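Long-range contact in AvrA (Salmonella typhimurium, PDB 6BE0), which probably transfers acetyl groups from acetyl-CoA to serine and threonine residues of target proteins, and binds inositol hexakisphosphate as well as coenzyme A: residues P168-Q180 with N211-S225. Numbering follows the deposited sequence.
Sequences PDCYFAMVELDIQ and NICERLCGEEPFLPS
L223 N donates to M174 O over 2.8 Å with an N-H...O angle of 180°, and E176 N returns a bond to L223 O at 2.9 Å. L223 thus uses both its N-H and its C=O and straddles V175, the pattern of a single parallel bridge between V175 and L223. Beside it, V175 CG2 and L223 CD2 meet 4.0 Å apart on side chains that point the same way. E176, extended with CG anti to the backbone N (chi1 176°), brings OE1 to 3.1 Å from S225 N, using the lone pair away from OE2; OE2 accepts from C147 N. Because P224 is the N-cap of helix 225-228, the carboxylate sits at a helix start, which probably favours its charged form. OE1 also lies in the plane of the F222 ring, at its edge. Strand 170-176 is an outermost strand of the mixed five-stranded sheet of this YopJ-family fold; strand 136-143 pairs with it on its other side. Further along, A173 CB touches both N211 OD1 (3.4 Å) and L216 CD2 (3.7 Å). N211 ND2 gives Y171 O a weak bond and also pairs with S138 OG. Where a Schellman motif at E214 ends helix 205-212, I212 O stands 3.5 Å above the centre of the Y171 ring, while I212 CA makes a CH-pi contact 4.3 Å from the ring centroid.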
loop_
_atom_site.group_PDB
_atom_site.type_symbol
_atom_site.label_atom_id
_atom_site.label_comp_id
_atom_site.label_asym_id
_atom_site.label_seq_id
_atom_site.Cartn_x
_atom_site.Cartn_y
_atom_site.Cartn_z
ATOM N N PRO A 168 25.857 1.127 -2.155
ATOM C CA PRO A 168 26.335 1.039 -3.538
ATOM C C PRO A 168 25.282 0.459 -4.471
ATOM O O PRO A 168 24.513 -0.407 -4.050
ATOM C CB PRO A 168 27.542 0.108 -3.432
ATOM C CG PRO A 168 27.246 -0.747 -2.253
ATOM C CD PRO A 168 26.509 0.133 -1.283
ATOM N N ASP A 169 25.255 0.933 -5.713
ATOM C CA ASP A 169 24.321 0.443 -6.723
ATOM C C ASP A 169 22.893 0.341 -6.188
ATOM O O ASP A 169 22.223 -0.677 -6.365
ATOM C CB ASP A 169 24.788 -0.916 -7.246
ATOM C CG ASP A 169 26.132 -0.837 -7.947
ATOM O OD1 ASP A 169 26.174 -0.348 -9.096
ATOM O OD2 ASP A 169 27.144 -1.264 -7.352
ATOM N N CYS A 170 22.444 1.407 -5.530
ATOM C CA CYS A 170 21.105 1.468 -4.953
ATOM C C CYS A 170 20.239 2.443 -5.745
ATOM O O CYS A 170 20.590 3.614 -5.895
ATOM C CB CYS A 170 21.181 1.891 -3.484
ATOM S SG CYS A 170 19.599 1.906 -2.620
ATOM N N TYR A 171 19.110 1.951 -6.251
ATOM C CA TYR A 171 18.235 2.743 -7.110
ATOM C C TYR A 171 16.853 2.915 -6.488
ATOM O O TYR A 171 16.241 1.947 -6.033
ATOM C CB TYR A 171 18.121 2.087 -8.487
ATOM C CG TYR A 171 19.455 1.923 -9.178
ATOM C CD1 TYR A 171 20.213 0.775 -9.000
ATOM C CD2 TYR A 171 19.960 2.919 -10.000
ATOM C CE1 TYR A 171 21.436 0.623 -9.626
ATOM C CE2 TYR A 171 21.181 2.776 -10.630
ATOM C CZ TYR A 171 21.914 1.626 -10.439
ATOM O OH TYR A 171 23.132 1.476 -11.065
ATOM N N PHE A 172 16.371 4.157 -6.480
ATOM C CA PHE A 172 15.109 4.498 -5.836
ATOM C C PHE A 172 14.087 5.052 -6.827
ATOM O O PHE A 172 14.434 5.760 -7.774
ATOM C CB PHE A 172 15.343 5.514 -4.717
ATOM C CG PHE A 172 14.077 6.095 -4.151
ATOM C CD1 PHE A 172 13.614 7.328 -4.579
ATOM C CD2 PHE A 172 13.345 5.405 -3.197
ATOM C CE1 PHE A 172 12.449 7.863 -4.063
ATOM C CE2 PHE A 172 12.181 5.935 -2.679
ATOM C CZ PHE A 172 11.732 7.167 -3.113
ATOM N N ALA A 173 12.821 4.721 -6.590
ATOM C CA ALA A 173 11.722 5.229 -7.397
ATOM C C ALA A 173 10.465 5.362 -6.546
ATOM O O ALA A 173 10.235 4.572 -5.634
ATOM C CB ALA A 173 11.465 4.316 -8.585
ATOM N N MET A 174 9.661 6.376 -6.847
ATOM C CA MET A 174 8.396 6.589 -6.161
ATOM C C MET A 174 7.261 6.414 -7.161
ATOM O O MET A 174 7.319 6.944 -8.269
ATOM C CB MET A 174 8.364 7.977 -5.521
ATOM C CG MET A 174 7.047 8.340 -4.864
ATOM S SD MET A 174 7.174 9.896 -3.966
ATOM C CE MET A 174 5.565 10.608 -4.289
ATOM N N VAL A 175 6.241 5.658 -6.768
ATOM C CA VAL A 175 5.145 5.314 -7.667
ATOM C C VAL A 175 3.811 5.852 -7.158
ATOM O O VAL A 175 3.395 5.565 -6.035
ATOM C CB VAL A 175 5.039 3.788 -7.858
ATOM C CG1 VAL A 175 3.864 3.434 -8.766
ATOM C CG2 VAL A 175 6.335 3.240 -8.433
ATOM N N GLU A 176 3.152 6.635 -8.003
ATOM C CA GLU A 176 1.811 7.130 -7.729
ATOM C C GLU A 176 0.791 6.098 -8.189
ATOM O O GLU A 176 0.869 5.609 -9.315
ATOM C CB GLU A 176 1.581 8.469 -8.436
ATOM C CG GLU A 176 0.178 9.040 -8.288
ATOM C CD GLU A 176 -0.082 10.186 -9.248
ATOM O OE1 GLU A 176 0.130 10.002 -10.467
ATOM O OE2 GLU A 176 -0.496 11.269 -8.785
ATOM N N LEU A 177 -0.158 5.767 -7.319
ATOM C CA LEU A 177 -1.203 4.803 -7.652
ATOM C C LEU A 177 -2.548 5.490 -7.871
ATOM O O LEU A 177 -3.289 5.135 -8.789
ATOM C CB LEU A 177 -1.323 3.745 -6.552
ATOM C CG LEU A 177 -0.101 2.845 -6.332
ATOM C CD1 LEU A 177 -0.400 1.800 -5.267
ATOM C CD2 LEU A 177 0.346 2.171 -7.624
ATOM N N ASP A 178 -2.849 6.478 -7.032
ATOM C CA ASP A 178 -4.131 7.179 -7.073
ATOM C C ASP A 178 -5.293 6.190 -7.062
ATOM O O ASP A 178 -6.135 6.196 -7.960
ATOM C CB ASP A 178 -4.220 8.081 -8.308
ATOM C CG ASP A 178 -5.432 9.001 -8.278
ATOM O OD1 ASP A 178 -5.877 9.375 -7.170
ATOM O OD2 ASP A 178 -5.943 9.351 -9.364
ATOM N N ILE A 179 -5.317 5.330 -6.047
ATOM C CA ILE A 179 -6.419 4.395 -5.849
ATOM C C ILE A 179 -7.091 4.659 -4.506
ATOM O O ILE A 179 -8.211 4.209 -4.269
ATOM C CB ILE A 179 -5.946 2.932 -5.917
ATOM C CG1 ILE A 179 -4.796 2.691 -4.937
ATOM C CG2 ILE A 179 -5.520 2.590 -7.340
ATOM C CD1 ILE A 179 -4.436 1.227 -4.768
ATOM N N GLN A 180 -6.401 5.386 -3.630
ATOM C CA GLN A 180 -7.006 5.866 -2.394
ATOM C C GLN A 180 -7.558 7.265 -2.614
ATOM O O GLN A 180 -6.863 8.142 -3.128
ATOM C CB GLN A 180 -5.999 5.878 -1.242
ATOM C CG GLN A 180 -6.573 6.450 0.055
ATOM C CD GLN A 180 -5.515 6.724 1.099
ATOM O OE1 GLN A 180 -4.455 6.102 1.104
ATOM N NE2 GLN A 180 -5.798 7.670 1.990
ATOM N N ASN A 211 13.663 -0.113 -12.791
ATOM C CA ASN A 211 14.146 0.832 -11.791
ATOM C C ASN A 211 15.668 0.782 -11.712
ATOM O O ASN A 211 16.338 1.816 -11.695
ATOM C CB ASN A 211 13.534 0.531 -10.422
ATOM C CG ASN A 211 13.930 1.549 -9.366
ATOM O OD1 ASN A 211 14.244 2.697 -9.681
ATOM N ND2 ASN A 211 13.919 1.129 -8.105
ATOM N N ILE A 212 16.203 -0.435 -11.676
ATOM C CA ILE A 212 17.644 -0.651 -11.612
ATOM C C ILE A 212 18.337 -0.165 -12.879
ATOM O O ILE A 212 19.390 0.469 -12.815
ATOM C CB ILE A 212 17.970 -2.144 -11.393
ATOM C CG1 ILE A 212 17.577 -2.558 -9.975
ATOM C CG2 ILE A 212 19.453 -2.418 -11.614
ATOM C CD1 ILE A 212 17.689 -4.044 -9.710
ATOM N N CYS A 213 17.745 -0.468 -14.028
ATOM C CA CYS A 213 18.327 -0.089 -15.310
ATOM C C CYS A 213 18.014 1.365 -15.647
ATOM O O CYS A 213 18.405 1.861 -16.705
ATOM C CB CYS A 213 17.815 -1.010 -16.418
ATOM S SG CYS A 213 18.297 -2.746 -16.212
ATOM N N GLU A 214 17.312 2.037 -14.738
ATOM C CA GLU A 214 16.960 3.442 -14.903
ATOM C C GLU A 214 16.154 3.654 -16.181
ATOM O O GLU A 214 16.452 4.547 -16.975
ATOM C CB GLU A 214 18.223 4.309 -14.907
ATOM C CG GLU A 214 19.174 4.005 -13.754
ATOM C CD GLU A 214 20.328 4.988 -13.667
ATOM O OE1 GLU A 214 20.068 6.188 -13.441
ATOM O OE2 GLU A 214 21.492 4.559 -13.826
ATOM N N ARG A 215 15.136 2.816 -16.365
ATOM C CA ARG A 215 14.232 2.910 -17.509
ATOM C C ARG A 215 12.790 3.083 -17.047
ATOM O O ARG A 215 11.856 2.911 -17.830
ATOM C CB ARG A 215 14.336 1.659 -18.384
ATOM C CG ARG A 215 15.740 1.314 -18.844
ATOM C CD ARG A 215 15.702 0.160 -19.834
ATOM N NE ARG A 215 15.057 -1.026 -19.266
ATOM C CZ ARG A 215 15.686 -2.140 -18.897
ATOM N NH1 ARG A 215 17.002 -2.264 -19.034
ATOM N NH2 ARG A 215 14.989 -3.149 -18.392
ATOM N N LEU A 216 12.616 3.423 -15.774
ATOM C CA LEU A 216 11.289 3.486 -15.174
ATOM C C LEU A 216 10.727 4.903 -15.197
ATOM O O LEU A 216 9.732 5.173 -15.870
ATOM C CB LEU A 216 11.339 2.967 -13.736
ATOM C CG LEU A 216 10.006 2.867 -12.994
ATOM C CD1 LEU A 216 9.057 1.903 -13.693
ATOM C CD2 LEU A 216 10.248 2.436 -11.558
ATOM N N CYS A 217 11.373 5.802 -14.461
ATOM C CA CYS A 217 10.907 7.177 -14.339
ATOM C C CYS A 217 11.572 8.081 -15.372
ATOM O O CYS A 217 10.918 8.923 -15.988
ATOM C CB CYS A 217 11.177 7.706 -12.930
ATOM S SG CYS A 217 10.331 6.791 -11.623
ATOM N N GLY A 218 12.874 7.896 -15.560
ATOM C CA GLY A 218 13.633 8.726 -16.475
ATOM C C GLY A 218 13.630 10.181 -16.048
ATOM O O GLY A 218 13.949 10.502 -14.903
ATOM N N GLU A 219 13.264 11.060 -16.975
ATOM C CA GLU A 219 13.262 12.495 -16.721
ATOM C C GLU A 219 12.308 12.882 -15.595
ATOM O O GLU A 219 12.640 13.717 -14.754
ATOM C CB GLU A 219 12.890 13.253 -17.996
ATOM C CG GLU A 219 13.875 13.050 -19.136
ATOM C CD GLU A 219 13.519 13.859 -20.369
ATOM O OE1 GLU A 219 12.520 14.609 -20.324
ATOM O OE2 GLU A 219 14.240 13.746 -21.383
ATOM N N GLU A 220 11.126 12.273 -15.582
ATOM C CA GLU A 220 10.112 12.599 -14.585
ATOM C C GLU A 220 10.582 12.215 -13.181
ATOM O O GLU A 220 11.312 11.237 -13.015
ATOM C CB GLU A 220 8.795 11.898 -14.917
ATOM C CG GLU A 220 8.211 12.311 -16.260
ATOM C CD GLU A 220 6.791 11.820 -16.462
ATOM O OE1 GLU A 220 6.321 10.998 -15.646
ATOM O OE2 GLU A 220 6.142 12.259 -17.433
ATOM N N PRO A 221 10.160 12.986 -12.162
ATOM C CA PRO A 221 10.629 12.761 -10.789
ATOM C C PRO A 221 10.120 11.445 -10.204
ATOM O O PRO A 221 10.908 10.661 -9.669
ATOM C CB PRO A 221 10.062 13.959 -10.025
ATOM C CG PRO A 221 8.854 14.358 -10.789
ATOM C CD PRO A 221 9.154 14.063 -12.230
ATOM N N PHE A 222 8.813 11.219 -10.304
ATOM C CA PHE A 222 8.198 9.976 -9.854
ATOM C C PHE A 222 7.431 9.335 -11.002
ATOM O O PHE A 222 7.300 9.926 -12.074
ATOM C CB PHE A 222 7.265 10.230 -8.668
ATOM C CG PHE A 222 6.092 11.109 -8.992
ATOM C CD1 PHE A 222 4.886 10.559 -9.389
ATOM C CD2 PHE A 222 6.194 12.485 -8.893
ATOM C CE1 PHE A 222 3.803 11.368 -9.686
ATOM C CE2 PHE A 222 5.116 13.298 -9.188
ATOM C CZ PHE A 222 3.919 12.738 -9.584
ATOM N N LEU A 223 6.923 8.129 -10.774
ATOM C CA LEU A 223 6.172 7.408 -11.791
ATOM C C LEU A 223 4.680 7.721 -11.670
ATOM O O LEU A 223 4.066 7.399 -10.655
ATOM C CB LEU A 223 6.409 5.904 -11.661
ATOM C CG LEU A 223 5.909 5.051 -12.828
ATOM C CD1 LEU A 223 6.836 5.189 -14.026
ATOM C CD2 LEU A 223 5.771 3.596 -12.412
ATOM N N PRO A 224 4.089 8.353 -12.700
ATOM C CA PRO A 224 2.661 8.673 -12.605
ATOM C C PRO A 224 1.791 7.422 -12.687
ATOM O O PRO A 224 2.288 6.357 -13.058
ATOM C CB PRO A 224 2.427 9.593 -13.803
ATOM C CG PRO A 224 3.454 9.186 -14.790
ATOM C CD PRO A 224 4.660 8.782 -13.990
ATOM N N SER A 225 0.513 7.556 -12.346
ATOM C CA SER A 225 -0.376 6.405 -12.221
ATOM C C SER A 225 -0.595 5.664 -13.539
ATOM O O SER A 225 -0.616 4.433 -13.562
ATOM C CB SER A 225 -1.726 6.847 -11.652
ATOM O OG SER A 225 -2.357 7.786 -12.503
#